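Local coordinates for protein phosphoribosylformylglycinamidine synthase 2 (Thermus thermophilus, PDB 3VIU) that belongs to the PurM-like (AIR synthase related) family, carrying two pairs of N- and C-terminal domains of that fold in one chain, with ADP and magnesium bound, at residues Leu237-Leu240 with Leu241-Thr245; Gly293-Pro296 with Glu297-Leu300; Ile338-Arg341 with Val342-Leu346. All blocks are in the same frame, centred on the assembly; numbering follows the deposited sequence.

Contact 1: residues Leu237-Leu240 with Leu241-Thr245; sequences LGKL and LMEAT
Lys239 and Glu243 lie one turn apart on helix 235-250, and their charged ends meet in a salt bridge, Lys239 NZ to Glu243 OE2 at 2.9 Å. The lysine points its first bond away from the following turn and then doubles back: CG lies anti to the backbone N (chi1 176°), a bend at chi2 (68°) redirects the chain, and the rest runs extended toward the carboxylate. Glu243 keeps CG beside its backbone N, 3.4 Å from Lys239 O, and a bend at chi2 then offers OE2 to the ammonium nearly along its C-O axis. Its other oxygen, OE1, makes a salt bridge with Arg116, so the carboxylate is shared between two cations and is probably kept ionised. Met242, a selenomethionine, runs out straight and turns only at the end, bringing CE to 3.6 Å from Lys239 NZ, while its side chain also packs on Arg116 and Pro117 of strand 116-126. On another flank the side chain of Leu241 packs on Met308 of strand 307-312. Two donors grip Leu241 O from opposite faces of its plane: Thr245 N, and Thr245 OG1 at 3.0 Å. Beneath the side chains run the backbone bonds, among them Glu243 N to Lys239 O at 3.1 Å, and the whole is a regular stretch of alpha helix, with an i to i+4 lysine-glutamate salt bridge along one side.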
loop_
_atom_site.group_PDB
_atom_site.type_symbol
_atom_site.label_atom_id
_atom_site.label_comp_id
_atom_site.label_asym_id
_atom_site.label_seq_id
_atom_site.Cartn_x
_atom_site.Cartn_y
_atom_site.Cartn_z
ATOM N N LEU A 237 -5.674 -0.781 -23.714
ATOM C CA LEU A 237 -5.328 -2.161 -24.028
ATOM C C LEU A 237 -5.364 -2.950 -22.723
ATOM O O LEU A 237 -5.629 -4.155 -22.710
ATOM C CB LEU A 237 -3.928 -2.230 -24.637
ATOM C CG LEU A 237 -3.314 -3.623 -24.784
ATOM C CD1 LEU A 237 -4.211 -4.506 -25.633
ATOM C CD2 LEU A 237 -1.927 -3.496 -25.401
ATOM N N GLY A 238 -5.106 -2.249 -21.622
ATOM C CA GLY A 238 -5.118 -2.886 -20.319
ATOM C C GLY A 238 -6.487 -3.442 -19.992
ATOM O O GLY A 238 -6.605 -4.542 -19.452
ATOM N N LYS A 239 -7.524 -2.676 -20.322
ATOM C CA LYS A 239 -8.908 -3.087 -20.081
ATOM C C LYS A 239 -9.186 -4.395 -20.825
ATOM O O LYS A 239 -9.756 -5.333 -20.269
ATOM C CB LYS A 239 -9.866 -1.992 -20.563
ATOM C CG LYS A 239 -11.350 -2.336 -20.454
ATOM C CD LYS A 239 -11.826 -2.430 -19.010
ATOM C CE LYS A 239 -13.302 -2.838 -18.943
ATOM N NZ LYS A 239 -13.813 -3.034 -17.550
ATOM N N LEU A 240 -8.775 -4.445 -22.088
ATOM C CA LEU A 240 -8.967 -5.638 -22.911
ATOM C C LEU A 240 -8.214 -6.823 -22.314
ATOM O O LEU A 240 -8.742 -7.935 -22.226
ATOM C CB LEU A 240 -8.476 -5.365 -24.339
ATOM C CG LEU A 240 -9.518 -4.940 -25.388
ATOM C CD1 LEU A 240 -10.653 -4.159 -24.746
ATOM C CD2 LEU A 240 -8.831 -4.128 -26.493
ATOM N N LEU A 241 -6.980 -6.564 -21.896
ATOM C CA LEU A 241 -6.129 -7.594 -21.312
ATOM C C LEU A 241 -6.762 -8.162 -20.054
ATOM O O LEU A 241 -6.818 -9.375 -19.864
ATOM C CB LEU A 241 -4.763 -7.010 -20.961
ATOM C CG LEU A 241 -3.512 -7.824 -21.282
ATOM C CD1 LEU A 241 -2.390 -7.349 -20.363
ATOM C CD2 LEU A 241 -3.760 -9.304 -21.080
HETATM N N MSE A 242 -7.229 -7.263 -19.200
HETATM C CA MSE A 242 -7.868 -7.624 -17.946
HETATM C C MSE A 242 -9.106 -8.517 -18.137
HETATM O O MSE A 242 -9.224 -9.566 -17.495
HETATM C CB MSE A 242 -8.244 -6.346 -17.192
HETATM C CG MSE A 242 -8.971 -6.557 -15.866
HETATM SE SE MSE A 242 -9.322 -4.861 -14.953
HETATM C CE MSE A 242 -11.034 -4.412 -15.743
ATOM N N GLU A 243 -10.025 -8.107 -19.009
ATOM C CA GLU A 243 -11.239 -8.890 -19.254
ATOM C C GLU A 243 -10.936 -10.305 -19.735
ATOM O O GLU A 243 -11.510 -11.277 -19.244
ATOM C CB GLU A 243 -12.131 -8.205 -20.290
ATOM C CG GLU A 243 -12.704 -6.874 -19.851
ATOM C CD GLU A 243 -13.424 -6.954 -18.520
ATOM O OE1 GLU A 243 -13.941 -8.043 -18.189
ATOM O OE2 GLU A 243 -13.482 -5.923 -17.814
ATOM N N ALA A 244 -10.031 -10.414 -20.699
ATOM C CA ALA A 244 -9.664 -11.707 -21.256
ATOM C C ALA A 244 -9.067 -12.626 -20.203
ATOM O O ALA A 244 -9.478 -13.784 -20.070
ATOM C CB ALA A 244 -8.675 -11.517 -22.396
ATOM N N THR A 245 -8.095 -12.109 -19.459
ATOM C CA THR A 245 -7.445 -12.904 -18.429
ATOM C C THR A 245 -8.466 -13.352 -17.398
ATOM O O THR A 245 -8.514 -14.529 -17.036
ATOM C CB THR A 245 -6.322 -12.102 -17.734
ATOM O OG1 THR A 245 -5.339 -11.730 -18.710
ATOM C CG2 THR A 245 -5.653 -12.943 -16.628
#

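Contact 2: residues Gly293-Pro296 with Glu297-Leu300; sequences GMTP and EELL
A helix N-terminus closed by its own third residue is the element here: Thr295 sits at the N-cap of helix 296-301, and Glu298 reaches back to the backbone ahead of it. Glu298 OE2 accepts the Thr295 N-H at 2.8 Å, the N-H meeting the oxygen from above the carboxylate plane, 45° out of it, with an N-H...O angle of 154°. With CG beside its own backbone N and the chain extended beyond, Glu298 passes Thr295 on the way, CG 3.2 Å from Thr295 OG1. OE2 also forms a salt bridge with Arg206, so this oxygen is held by two donors of different kind. Glu297 turns to the same threonine by another route: CG stands between the backbone N and the carbonyl carbon (chi1 65°), and the bend that follows carries OE1 to 2.9 Å from Thr295 OG1, a weak hydrogen bond donated by the hydroxyl. On the buried flank the selenomethionine Met294 curls at chi3 over Leu299, its SE and CE both 3.7 Å from Leu299 CD2. The first helical bonds follow, Leu299 N to Thr295 O at 3.1 Å and Leu300 N to Pro296 O at 2.9 Å, each nearly along the C=O axis. Leu300 and Glu297 touch helix 28-37, and Pro296 touches Phe347 of strand 342-347. The return bond from the glutamate is one of the two that define a capping box, the one from the N3 side chain to the N-cap amide, set at the start of a short helix that begins with proline.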
loop_
_atom_site.group_PDB
_atom_site.type_symbol
_atom_site.label_atom_id
_atom_site.label_comp_id
_atom_site.label_asym_id
_atom_site.label_seq_id
_atom_site.Cartn_x
_atom_site.Cartn_y
_atom_site.Cartn_z
ATOM N N GLY A 293 15.041 -5.589 -35.693
ATOM C CA GLY A 293 16.407 -5.844 -35.264
ATOM C C GLY A 293 16.674 -5.915 -33.777
ATOM O O GLY A 293 17.723 -5.471 -33.303
HETATM N N MSE A 294 15.734 -6.479 -33.033
HETATM C CA MSE A 294 15.899 -6.600 -31.596
HETATM C C MSE A 294 16.762 -7.802 -31.264
HETATM O O MSE A 294 16.514 -8.906 -31.741
HETATM C CB MSE A 294 14.540 -6.730 -30.922
HETATM C CG MSE A 294 13.738 -5.456 -30.981
HETATM SE SE MSE A 294 12.112 -5.606 -29.980
HETATM C CE MSE A 294 12.841 -5.543 -28.184
ATOM N N THR A 295 17.777 -7.578 -30.441
ATOM C CA THR A 295 18.689 -8.640 -30.050
ATOM C C THR A 295 18.103 -9.535 -28.957
ATOM O O THR A 295 17.130 -9.170 -28.291
ATOM C CB THR A 295 20.009 -8.052 -29.559
ATOM O OG1 THR A 295 19.764 -7.184 -28.444
ATOM C CG2 THR A 295 20.666 -7.265 -30.669
ATOM N N PRO A 296 18.681 -10.731 -28.771
ATOM C CA PRO A 296 18.164 -11.629 -27.737
ATOM C C PRO A 296 17.974 -10.979 -26.362
ATOM O O PRO A 296 16.882 -11.041 -25.804
ATOM C CB PRO A 296 19.185 -12.761 -27.736
ATOM C CG PRO A 296 19.520 -12.868 -29.194
ATOM C CD PRO A 296 19.692 -11.414 -29.599
ATOM N N GLU A 297 19.010 -10.342 -25.823
ATOM C CA GLU A 297 18.883 -9.716 -24.507
ATOM C C GLU A 297 17.789 -8.644 -24.457
ATOM O O GLU A 297 17.108 -8.503 -23.447
ATOM C CB GLU A 297 20.226 -9.131 -24.027
ATOM C CG GLU A 297 20.800 -7.979 -24.841
ATOM C CD GLU A 297 21.537 -8.437 -26.088
ATOM O OE1 GLU A 297 22.131 -7.576 -26.774
ATOM O OE2 GLU A 297 21.525 -9.650 -26.389
ATOM N N GLU A 298 17.613 -7.904 -25.548
ATOM C CA GLU A 298 16.579 -6.870 -25.616
ATOM C C GLU A 298 15.186 -7.469 -25.463
ATOM O O GLU A 298 14.338 -6.923 -24.758
ATOM C CB GLU A 298 16.654 -6.122 -26.945
ATOM C CG GLU A 298 17.785 -5.119 -27.018
ATOM C CD GLU A 298 17.935 -4.508 -28.395
ATOM O OE1 GLU A 298 18.647 -3.491 -28.505
ATOM O OE2 GLU A 298 17.352 -5.049 -29.367
ATOM N N LEU A 299 14.948 -8.589 -26.132
ATOM C CA LEU A 299 13.652 -9.238 -26.044
ATOM C C LEU A 299 13.472 -9.807 -24.647
ATOM O O LEU A 299 12.423 -9.631 -24.021
ATOM C CB LEU A 299 13.541 -10.350 -27.093
ATOM C CG LEU A 299 13.540 -9.871 -28.556
ATOM C CD1 LEU A 299 13.714 -11.049 -29.498
ATOM C CD2 LEU A 299 12.243 -9.124 -28.849
ATOM N N LEU A 300 14.515 -10.463 -24.153
ATOM C CA LEU A 300 14.487 -11.085 -22.831
ATOM C C LEU A 300 14.315 -10.126 -21.656
ATOM O O LEU A 300 13.638 -10.452 -20.680
ATOM C CB LEU A 300 15.761 -11.903 -22.613
ATOM C CG LEU A 300 15.896 -13.229 -23.365
ATOM C CD1 LEU A 300 17.331 -13.699 -23.304
ATOM C CD2 LEU A 300 14.975 -14.259 -22.748
#

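Contact 3: residues Ile338-Arg341 with Val342-Leu346; sequences IPER and VFRVL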
loop_
_atom_site.group_PDB
_atom_site.type_symbol
_atom_site.label_atom_id
_atom_site.label_comp_id
_atom_site.label_asym_id
_atom_site.label_seq_id
_atom_site.Cartn_x
_atom_site.Cartn_y
_atom_site.Cartn_z
ATOM N N ILE A 338 9.444 -28.031 -19.744
ATOM C CA ILE A 338 10.308 -29.185 -19.940
ATOM C C ILE A 338 10.662 -29.715 -18.552
ATOM O O ILE A 338 10.573 -28.987 -17.568
ATOM C CB ILE A 338 11.608 -28.802 -20.702
ATOM C CG1 ILE A 338 12.348 -27.694 -19.962
ATOM C CG2 ILE A 338 11.277 -28.342 -22.117
ATOM C CD1 ILE A 338 13.650 -27.293 -20.633
ATOM N N PRO A 339 11.056 -30.993 -18.450
ATOM C CA PRO A 339 11.414 -31.586 -17.155
ATOM C C PRO A 339 12.738 -31.090 -16.565
ATOM O O PRO A 339 12.915 -31.069 -15.347
ATOM C CB PRO A 339 11.423 -33.083 -17.455
ATOM C CG PRO A 339 11.882 -33.128 -18.880
ATOM C CD PRO A 339 11.077 -32.009 -19.517
ATOM N N GLU A 340 13.671 -30.697 -17.422
ATOM C CA GLU A 340 14.956 -30.193 -16.954
ATOM C C GLU A 340 14.737 -28.820 -16.322
ATOM O O GLU A 340 14.276 -27.894 -16.986
ATOM C CB GLU A 340 15.944 -30.066 -18.114
ATOM C CG GLU A 340 15.962 -31.257 -19.048
ATOM C CD GLU A 340 14.862 -31.194 -20.078
ATOM O OE1 GLU A 340 13.686 -31.086 -19.693
ATOM O OE2 GLU A 340 15.174 -31.253 -21.283
ATOM N N ARG A 341 15.071 -28.693 -15.044
ATOM C CA ARG A 341 14.887 -27.431 -14.338
ATOM C C ARG A 341 15.857 -26.375 -14.852
ATOM O O ARG A 341 16.857 -26.050 -14.208
ATOM C CB ARG A 341 15.064 -27.649 -12.837
ATOM C CG ARG A 341 14.131 -28.712 -12.303
ATOM C CD ARG A 341 14.008 -28.670 -10.805
ATOM N NE ARG A 341 13.121 -29.730 -10.337
ATOM C CZ ARG A 341 12.752 -29.894 -9.071
ATOM N NH1 ARG A 341 13.198 -29.061 -8.136
ATOM N NH2 ARG A 341 11.935 -30.891 -8.740
ATOM N N VAL A 342 15.538 -25.833 -16.021
ATOM C CA VAL A 342 16.381 -24.831 -16.658
ATOM C C VAL A 342 15.553 -23.819 -17.441
ATOM O O VAL A 342 14.395 -24.075 -17.797
ATOM C CB VAL A 342 17.372 -25.510 -17.648
ATOM C CG1 VAL A 342 18.047 -24.475 -18.517
ATOM C CG2 VAL A 342 18.412 -26.300 -16.885
ATOM N N PHE A 343 16.147 -22.657 -17.678
ATOM C CA PHE A 343 15.504 -21.626 -18.474
ATOM C C PHE A 343 16.315 -21.650 -19.767
ATOM O O PHE A 343 17.424 -21.116 -19.825
ATOM C CB PHE A 343 15.610 -20.247 -17.811
ATOM C CG PHE A 343 14.914 -19.154 -18.580
ATOM C CD1 PHE A 343 15.491 -17.895 -18.699
ATOM C CD2 PHE A 343 13.689 -19.390 -19.197
ATOM C CE1 PHE A 343 14.864 -16.887 -19.425
ATOM C CE2 PHE A 343 13.048 -18.395 -19.924
ATOM C CZ PHE A 343 13.637 -17.138 -20.040
ATOM N N ARG A 344 15.771 -22.304 -20.788
ATOM C CA ARG A 344 16.449 -22.418 -22.073
ATOM C C ARG A 344 15.852 -21.424 -23.054
ATOM O O ARG A 344 14.650 -21.439 -23.317
ATOM C CB ARG A 344 16.302 -23.840 -22.621
ATOM C CG ARG A 344 17.070 -24.101 -23.911
ATOM C CD ARG A 344 16.771 -25.496 -24.425
ATOM N NE ARG A 344 17.183 -26.508 -23.462
ATOM C CZ ARG A 344 16.555 -27.663 -23.282
ATOM N NH1 ARG A 344 17.004 -28.526 -22.383
ATOM N NH2 ARG A 344 15.467 -27.953 -23.984
ATOM N N VAL A 345 16.701 -20.566 -23.600
ATOM C CA VAL A 345 16.239 -19.562 -24.539
ATOM C C VAL A 345 16.705 -19.830 -25.971
ATOM O O VAL A 345 17.908 -19.921 -26.246
ATOM C CB VAL A 345 16.695 -18.161 -24.092
ATOM C CG1 VAL A 345 16.092 -17.102 -24.998
ATOM C CG2 VAL A 345 16.275 -17.925 -22.644
ATOM N N LEU A 346 15.738 -19.972 -26.871
ATOM C CA LEU A 346 16.017 -20.217 -28.279
ATOM C C LEU A 346 15.758 -18.966 -29.105
ATOM O O LEU A 346 14.797 -18.232 -28.866
ATOM C CB LEU A 346 15.147 -21.358 -28.818
ATOM C CG LEU A 346 15.363 -22.755 -28.231
ATOM C CD1 LEU A 346 14.465 -23.752 -28.952
ATOM C CD2 LEU A 346 16.823 -23.160 -28.377
HETATM O O HOH W 1 16.236 -31.607 -23.641
#
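Ile338 CD1 and Glu340 OE2 meet the guanidinium of Arg344 in two different ways. The methyl lies over one face of the flat group, 3.7 Å above its plane and offset toward the rim, and the isoleucine and arginine side chains cross at about a right angle. The carboxylate oxygen comes instead to the edge, in the guanidinium plane, where Arg344 NH1 reaches it at 3.5 Å in a long, weak salt bridge; the two planar groups are turned 69° against each other. Water 1 spans this gap, donating to Glu340 OE2 at 2.6 Å and weakly accepting from Arg344 NH1 at 3.4 Å. Glu340 bends at chi2, which folds its carboxylate back toward the arginine. Arg344 leaves the strand with its first two torsions extended and turns at chi3 (-61°), swinging the guanidinium toward the loop. Between these residues the chain reverses through an inverse gamma turn centred on Arg341, in which Val342 N makes a weak bond to Glu340 O, 2.6 Å long with a bent N-H...O angle of 125°. The turn ends the loop between strands 331-338 and 342-347, which are not neighbours in their mixed sheet: strand 279-283 runs between them. Ile338 pairs through its backbone with Gly279, whereas Val342 and Arg344 pair with Val280 on the other side of that middle strand. Further out, salt bridges from the strands on both sides of 342-347 limit the rotation of the guanidinium: Glu354 of strand 350-356, the stronger partner, binds NE, and Glu281 of strand 279-283 binds NH2.

In the fold
All three contacts fall within the first AIR synthase related C-terminal domain and follow one another along the chain as contact 1, contact 2 and contact 3. Contact 1 lies on helix 235-250, its centre about 26 Å from that of contact 2 and about 29 Å from that of contact 3, with no atoms touching either. Contacts 2 and 3, with centres about 19 Å apart, do touch: Leu300 CD2 packs on Val345 CG1 at 3.8 Å. The short helix 296-301 thus packs directly on the next-to-last strand of the seven-stranded sheet, while helix 235-250 meets strand 307-312 of that sheet, with the side chain of Leu241 about 13 Å from the bound ADP. The contacts therefore sample separate parts of one alpha/beta domain.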